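Local structure of mandelate racemase / muconate lactonizing enzyme (Burkholderia pseudomallei, 2POD) at residues K68-Y73 and R84-L89; A92-F97 and G301-R306. The protein is of unknown function but belongs to the mandelate racemase / muconate lactonizing branch of the enolase superfamily, binds a sodium ion in the crystal and may be a lyase. All blocks are in the same frame, centred on the assembly; numbering follows the deposited sequence.

Contact 1: K68-Y73 and R84-L89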
loop_
_atom_site.group_PDB
_atom_site.type_symbol
_atom_site.label_atom_id
_atom_site.label_comp_id
_atom_site.label_asym_id
_atom_site.label_seq_id
_atom_site.Cartn_x
_atom_site.Cartn_y
_atom_site.Cartn_z
ATOM N N LYS B 68 -3.335 32.889 -9.779
ATOM C CA LYS B 68 -2.010 32.288 -9.837
ATOM C C LYS B 68 -0.891 33.275 -9.481
ATOM O O LYS B 68 0.034 32.926 -8.749
ATOM C CB LYS B 68 -1.786 31.625 -11.206
ATOM C CG LYS B 68 -0.382 31.059 -11.444
ATOM C CD LYS B 68 -0.074 29.854 -10.570
ATOM C CE LYS B 68 1.331 29.310 -10.833
ATOM N NZ LYS B 68 1.441 28.613 -12.147
ATOM N N ARG B 69 -0.994 34.506 -9.980
ATOM C CA ARG B 69 -0.045 35.580 -9.660
ATOM C C ARG B 69 -0.034 35.986 -8.178
ATOM O O ARG B 69 1.026 36.268 -7.610
ATOM C CB ARG B 69 -0.298 36.788 -10.557
ATOM C CG ARG B 69 0.329 36.663 -11.948
ATOM C CD ARG B 69 -0.060 37.827 -12.853
ATOM N NE ARG B 69 0.702 39.031 -12.533
ATOM C CZ ARG B 69 0.207 40.101 -11.920
ATOM N NH1 ARG B 69 -1.073 40.146 -11.564
ATOM N NH2 ARG B 69 0.998 41.135 -11.666
ATOM N N LEU B 70 -1.209 35.990 -7.556
ATOM C CA LEU B 70 -1.346 36.386 -6.152
ATOM C C LEU B 70 -1.023 35.263 -5.166
ATOM O O LEU B 70 -0.980 35.495 -3.954
ATOM C CB LEU B 70 -2.760 36.909 -5.868
ATOM C CG LEU B 70 -3.198 38.270 -6.414
ATOM C CD1 LEU B 70 -4.559 38.628 -5.844
ATOM C CD2 LEU B 70 -2.192 39.362 -6.101
ATOM N N SER B 71 -0.824 34.051 -5.685
ATOM C CA SER B 71 -0.305 32.940 -4.894
ATOM C C SER B 71 1.167 33.175 -4.596
ATOM O O SER B 71 2.030 32.910 -5.431
ATOM C CB SER B 71 -0.494 31.620 -5.637
ATOM O OG SER B 71 -0.971 30.623 -4.756
ATOM N N GLY B 72 1.443 33.703 -3.408
ATOM C CA GLY B 72 2.777 34.196 -3.071
ATOM C C GLY B 72 3.631 33.111 -2.460
ATOM O O GLY B 72 3.213 31.951 -2.378
ATOM N N TYR B 73 4.823 33.496 -2.011
ATOM C CA TYR B 73 5.866 32.547 -1.633
ATOM C C TYR B 73 5.547 31.725 -0.379
ATOM O O TYR B 73 5.991 30.594 -0.257
ATOM C CB TYR B 73 7.213 33.269 -1.479
ATOM C CG TYR B 73 8.403 32.338 -1.371
ATOM C CD1 TYR B 73 8.678 31.406 -2.372
ATOM C CD2 TYR B 73 9.248 32.380 -0.261
ATOM C CE1 TYR B 73 9.765 30.543 -2.274
ATOM C CE2 TYR B 73 10.339 31.519 -0.153
ATOM C CZ TYR B 73 10.589 30.603 -1.163
ATOM O OH TYR B 73 11.661 29.750 -1.076
ATOM N N ARG B 84 -6.932 34.675 2.663
ATOM C CA ARG B 84 -8.214 35.363 2.823
ATOM C C ARG B 84 -8.263 36.670 2.022
ATOM O O ARG B 84 -9.301 37.029 1.469
ATOM C CB ARG B 84 -8.502 35.625 4.303
ATOM C CG ARG B 84 -8.686 34.365 5.149
ATOM C CD ARG B 84 -9.210 34.688 6.560
ATOM N NE ARG B 84 -8.495 35.795 7.195
ATOM C CZ ARG B 84 -7.366 35.679 7.891
ATOM N NH1 ARG B 84 -6.807 36.759 8.412
ATOM N NH2 ARG B 84 -6.788 34.497 8.068
ATOM N N GLY B 85 -7.127 37.362 1.952
ATOM C CA GLY B 85 -7.001 38.586 1.159
ATOM C C GLY B 85 -7.169 38.297 -0.318
ATOM O O GLY B 85 -7.941 38.973 -1.005
ATOM N N ASN B 86 -6.461 37.270 -0.789
ATOM C CA ASN B 86 -6.595 36.773 -2.152
ATOM C C ASN B 86 -8.019 36.379 -2.499
ATOM O O ASN B 86 -8.511 36.711 -3.574
ATOM C CB ASN B 86 -5.645 35.604 -2.397
ATOM C CG ASN B 86 -4.199 36.037 -2.462
ATOM O OD1 ASN B 86 -3.901 37.221 -2.641
ATOM N ND2 ASN B 86 -3.284 35.080 -2.312
ATOM N N SER B 87 -8.682 35.691 -1.577
ATOM C CA SER B 87 -10.038 35.227 -1.808
ATOM C C SER B 87 -11.058 36.359 -1.919
ATOM O O SER B 87 -11.930 36.316 -2.790
ATOM C CB SER B 87 -10.458 34.229 -0.740
ATOM O OG SER B 87 -9.442 33.284 -0.506
ATOM N N ALA B 88 -10.943 37.361 -1.047
ATOM C CA ALA B 88 -11.757 38.583 -1.137
ATOM C C ALA B 88 -11.535 39.319 -2.459
ATOM O O ALA B 88 -12.489 39.651 -3.157
ATOM C CB ALA B 88 -11.474 39.512 0.054
ATOM N N LEU B 89 -10.267 39.541 -2.797
ATOM C CA LEU B 89 -9.857 40.088 -4.090
ATOM C C LEU B 89 -10.443 39.322 -5.277
ATOM O O LEU B 89 -10.849 39.927 -6.278
ATOM C CB LEU B 89 -8.332 40.074 -4.186
ATOM C CG LEU B 89 -7.512 41.367 -4.132
ATOM C CD1 LEU B 89 -8.295 42.610 -3.759
ATOM C CD2 LEU B 89 -6.286 41.209 -3.268
#
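With chi1 at -71° in Asn86 and -72° in Leu70, each CG stands opposite its own carbonyl carbon and beside its backbone nitrogen, and the carboxamide of Asn86 comes to lie against the CB and carbonyl group of Leu70. The single hydrogen bond between 68-73 and 84-89 runs from Asn86 ND2 to Leu70 O at 2.9 Å. It is distinctly bent, with an N-H...O angle of 131°; the donor stands above the carbonyl plane, and the oxygen in turn is tilted from the plane of the amide. The other end of the amide, OD1, rests on the aliphatic part of the same leucine, 3.4 Å from Leu70 CB. It is also hydrogen-bonded to Tyr46 OH in helix 40-55. Because Leu70 O can only accept, the end of the amide facing it must be the NH2. Beyond the amide, Leu70 CD1 meets Leu89 CD2 at 4.0 Å, the two side chains crossing at about a right angle, and both leucines continue onto helix 40-55 through Arg54, Ala51 and Leu55. Ser71 turns away from Asn86, and its hydroxyl is hydrogen-bonded to Arg250 of the second subunit. Held at both ends, the Asn86 amide has its rotation fixed; it gives the Leu70 carbonyl a donor, though a bent one lying off its plane, and ties 68-73 to helix 81-101 within the N-terminal capping domain.

Contact 2: A92-F97 and G301-R306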
loop_
_atom_site.group_PDB
_atom_site.type_symbol
_atom_site.label_atom_id
_atom_site.label_comp_id
_atom_site.label_asym_id
_atom_site.label_seq_id
_atom_site.Cartn_x
_atom_site.Cartn_y
_atom_site.Cartn_z
ATOM N N ALA B 92 -14.392 39.878 -5.807
ATOM C CA ALA B 92 -14.544 41.176 -6.462
ATOM C C ALA B 92 -14.227 41.134 -7.963
ATOM O O ALA B 92 -14.882 41.818 -8.750
ATOM C CB ALA B 92 -13.697 42.224 -5.753
ATOM N N LEU B 93 -13.257 40.304 -8.358
ATOM C CA LEU B 93 -12.963 40.082 -9.776
ATOM C C LEU B 93 -14.097 39.386 -10.525
ATOM O O LEU B 93 -14.365 39.702 -11.687
ATOM C CB LEU B 93 -11.639 39.341 -9.966
ATOM C CG LEU B 93 -10.339 40.066 -9.598
ATOM C CD1 LEU B 93 -9.126 39.242 -10.031
ATOM C CD2 LEU B 93 -10.266 41.514 -10.146
ATOM N N TRP B 94 -14.768 38.457 -9.847
ATOM C CA TRP B 94 -15.967 37.812 -10.377
ATOM C C TRP B 94 -17.180 38.754 -10.454
ATOM O O TRP B 94 -18.019 38.639 -11.359
ATOM C CB TRP B 94 -16.290 36.529 -9.589
ATOM C CG TRP B 94 -15.358 35.386 -9.941
ATOM C CD1 TRP B 94 -14.280 34.961 -9.226
ATOM C CD2 TRP B 94 -15.413 34.552 -11.111
ATOM N NE1 TRP B 94 -13.665 33.910 -9.863
ATOM C CE2 TRP B 94 -14.336 33.640 -11.025
ATOM C CE3 TRP B 94 -16.267 34.488 -12.223
ATOM C CZ2 TRP B 94 -14.086 32.673 -12.012
ATOM C CZ3 TRP B 94 -16.023 33.520 -13.201
ATOM C CH2 TRP B 94 -14.939 32.627 -13.088
ATOM N N ASP B 95 -17.263 39.682 -9.505
ATOM C CA ASP B 95 -18.268 40.733 -9.542
ATOM C C ASP B 95 -18.110 41.636 -10.774
ATOM O O ASP B 95 -19.083 41.907 -11.475
ATOM C CB ASP B 95 -18.220 41.544 -8.248
ATOM C CG ASP B 95 -19.524 42.264 -7.954
ATOM O OD1 ASP B 95 -20.585 41.867 -8.493
ATOM O OD2 ASP B 95 -19.483 43.229 -7.167
ATOM N N ILE B 96 -16.872 42.044 -11.046
ATOM C CA ILE B 96 -16.515 42.820 -12.235
ATOM C C ILE B 96 -16.873 42.118 -13.550
ATOM O O ILE B 96 -17.601 42.682 -14.376
ATOM C CB ILE B 96 -15.013 43.217 -12.226
ATOM C CG1 ILE B 96 -14.734 44.224 -11.108
ATOM C CG2 ILE B 96 -14.592 43.813 -13.567
ATOM C CD1 ILE B 96 -13.264 44.459 -10.853
ATOM N N PHE B 97 -16.359 40.899 -13.720
ATOM C CA PHE B 97 -16.674 40.003 -14.841
ATOM C C PHE B 97 -18.186 39.932 -15.101
ATOM O O PHE B 97 -18.624 40.050 -16.246
ATOM C CB PHE B 97 -16.090 38.610 -14.530
ATOM C CG PHE B 97 -16.027 37.659 -15.714
ATOM C CD1 PHE B 97 -16.218 38.094 -17.029
ATOM C CD2 PHE B 97 -15.750 36.306 -15.496
ATOM C CE1 PHE B 97 -16.162 37.202 -18.096
ATOM C CE2 PHE B 97 -15.682 35.406 -16.553
ATOM C CZ PHE B 97 -15.891 35.856 -17.859
ATOM N N GLY B 301 -10.895 31.779 -3.121
ATOM C CA GLY B 301 -11.816 32.574 -3.919
ATOM C C GLY B 301 -12.765 31.671 -4.666
ATOM O O GLY B 301 -12.732 30.451 -4.486
ATOM N N LEU B 302 -13.610 32.263 -5.506
ATOM C CA LEU B 302 -14.479 31.483 -6.386
ATOM C C LEU B 302 -13.658 30.691 -7.399
ATOM O O LEU B 302 -14.023 29.572 -7.732
ATOM C CB LEU B 302 -15.509 32.369 -7.092
ATOM C CG LEU B 302 -16.749 32.767 -6.286
ATOM C CD1 LEU B 302 -17.409 34.021 -6.864
ATOM C CD2 LEU B 302 -17.751 31.623 -6.200
ATOM N N SER B 303 -12.552 31.281 -7.854
ATOM C CA SER B 303 -11.540 30.617 -8.673
ATOM C C SER B 303 -11.124 29.220 -8.227
ATOM O O SER B 303 -11.169 28.293 -9.020
ATOM C CB SER B 303 -10.295 31.486 -8.786
ATOM O OG SER B 303 -10.471 32.460 -9.784
ATOM N N GLU B 304 -10.717 29.074 -6.970
ATOM C CA GLU B 304 -10.366 27.762 -6.430
ATOM C C GLU B 304 -11.603 26.919 -6.130
ATOM O O GLU B 304 -11.647 25.741 -6.469
ATOM C CB GLU B 304 -9.470 27.887 -5.189
ATOM C CG GLU B 304 -8.044 28.349 -5.482
ATOM C CD GLU B 304 -7.218 27.336 -6.289
ATOM O OE1 GLU B 304 -6.345 27.768 -7.073
ATOM O OE2 GLU B 304 -7.428 26.114 -6.140
ATOM N N ALA B 305 -12.611 27.537 -5.524
ATOM C CA ALA B 305 -13.847 26.845 -5.150
ATOM C C ALA B 305 -14.674 26.283 -6.309
ATOM O O ALA B 305 -15.346 25.266 -6.129
ATOM C CB ALA B 305 -14.709 27.733 -4.251
ATOM N N ARG B 306 -14.642 26.948 -7.473
ATOM C CA ARG B 306 -15.090 26.362 -8.771
ATOM C C ARG B 306 -14.569 24.941 -8.929
ATOM O O ARG B 306 -15.311 24.020 -9.251
ATOM C CB ARG B 306 -14.442 27.103 -9.946
ATOM C CG ARG B 306 -15.180 28.226 -10.539
ATOM C CD ARG B 306 -14.161 29.243 -11.037
ATOM N NE ARG B 306 -13.729 29.012 -12.412
ATOM C CZ ARG B 306 -12.597 29.479 -12.933
ATOM N NH1 ARG B 306 -11.754 30.203 -12.193
ATOM N NH2 ARG B 306 -12.298 29.217 -14.200
#
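Helix segments 92-97 and 301-306 run almost perpendicular, 91° between their N-to-C directions, with their axes 10.0 Å apart at closest approach and Trp94 and Leu302 nearest in the backbone. Trp94 spans the distance between the two helices. A chi1 of -75° swings the indole onto the side of its backbone nitrogen and across to the second helix, where Leu302 and Ser303 of one turn and Arg306 of the next receive it. Leu302 lies over one face in a CH-pi contact: its CB sits 3.9 Å from the centroid of the five-membered ring and touches Trp94 CD1 at 3.6 Å, while its CD1 reaches back to Trp94 CB and CG. Trp94 NE1 is 3.5 Å from Ser303 N, but both are donors and form no bond; the Ser303 hydroxyl is instead hydrogen-bonded to Asp90, one turn before Trp94 on helix 81-101. At the far end of the indole, Arg306 NH1 approaches the ring edge near its plane, 3.4 Å from Trp94 CZ2. The planes of ring and guanidinium stand 66° apart, so the benzo edge points at a face of the guanidinium rather than stacking on it. The arginine chain, bent at chi2 and chi3, also brings CD to 3.6 Å from Trp94 CZ2, and a salt bridge from NH1 to Asp64 holds the charged end. Around this buried junction between the N-terminal capping domain and the barrel domain, Ile63 of helix 63-69 packs on Trp94 and Ser303, and Ile105 of helix 105-108 packs on Trp94 and Leu302.

Overall arrangement
Helix 81-101 carries one side of both contacts, whose centres lie about 12 Å apart. Contact 1 stays within the N-terminal capping domain, whereas contact 2 joins that domain to a helix of the TIM-barrel domain, the two-domain plan being that of the enolase superfamily. The two touch where Ser87 OG comes 3.3 Å from Gly301 N, and helix 63-69 also serves both, passing into the turn of contact 1 and packing Ile63 into contact 2. Neither contact supplies a ligand to the sodium site of Glu220, Glu246 and Glu272. Tyr73, however, is hydrogen-bonded to Glu272 of the second subunit, so the loop after Leu70 reaches a neighbouring metal site.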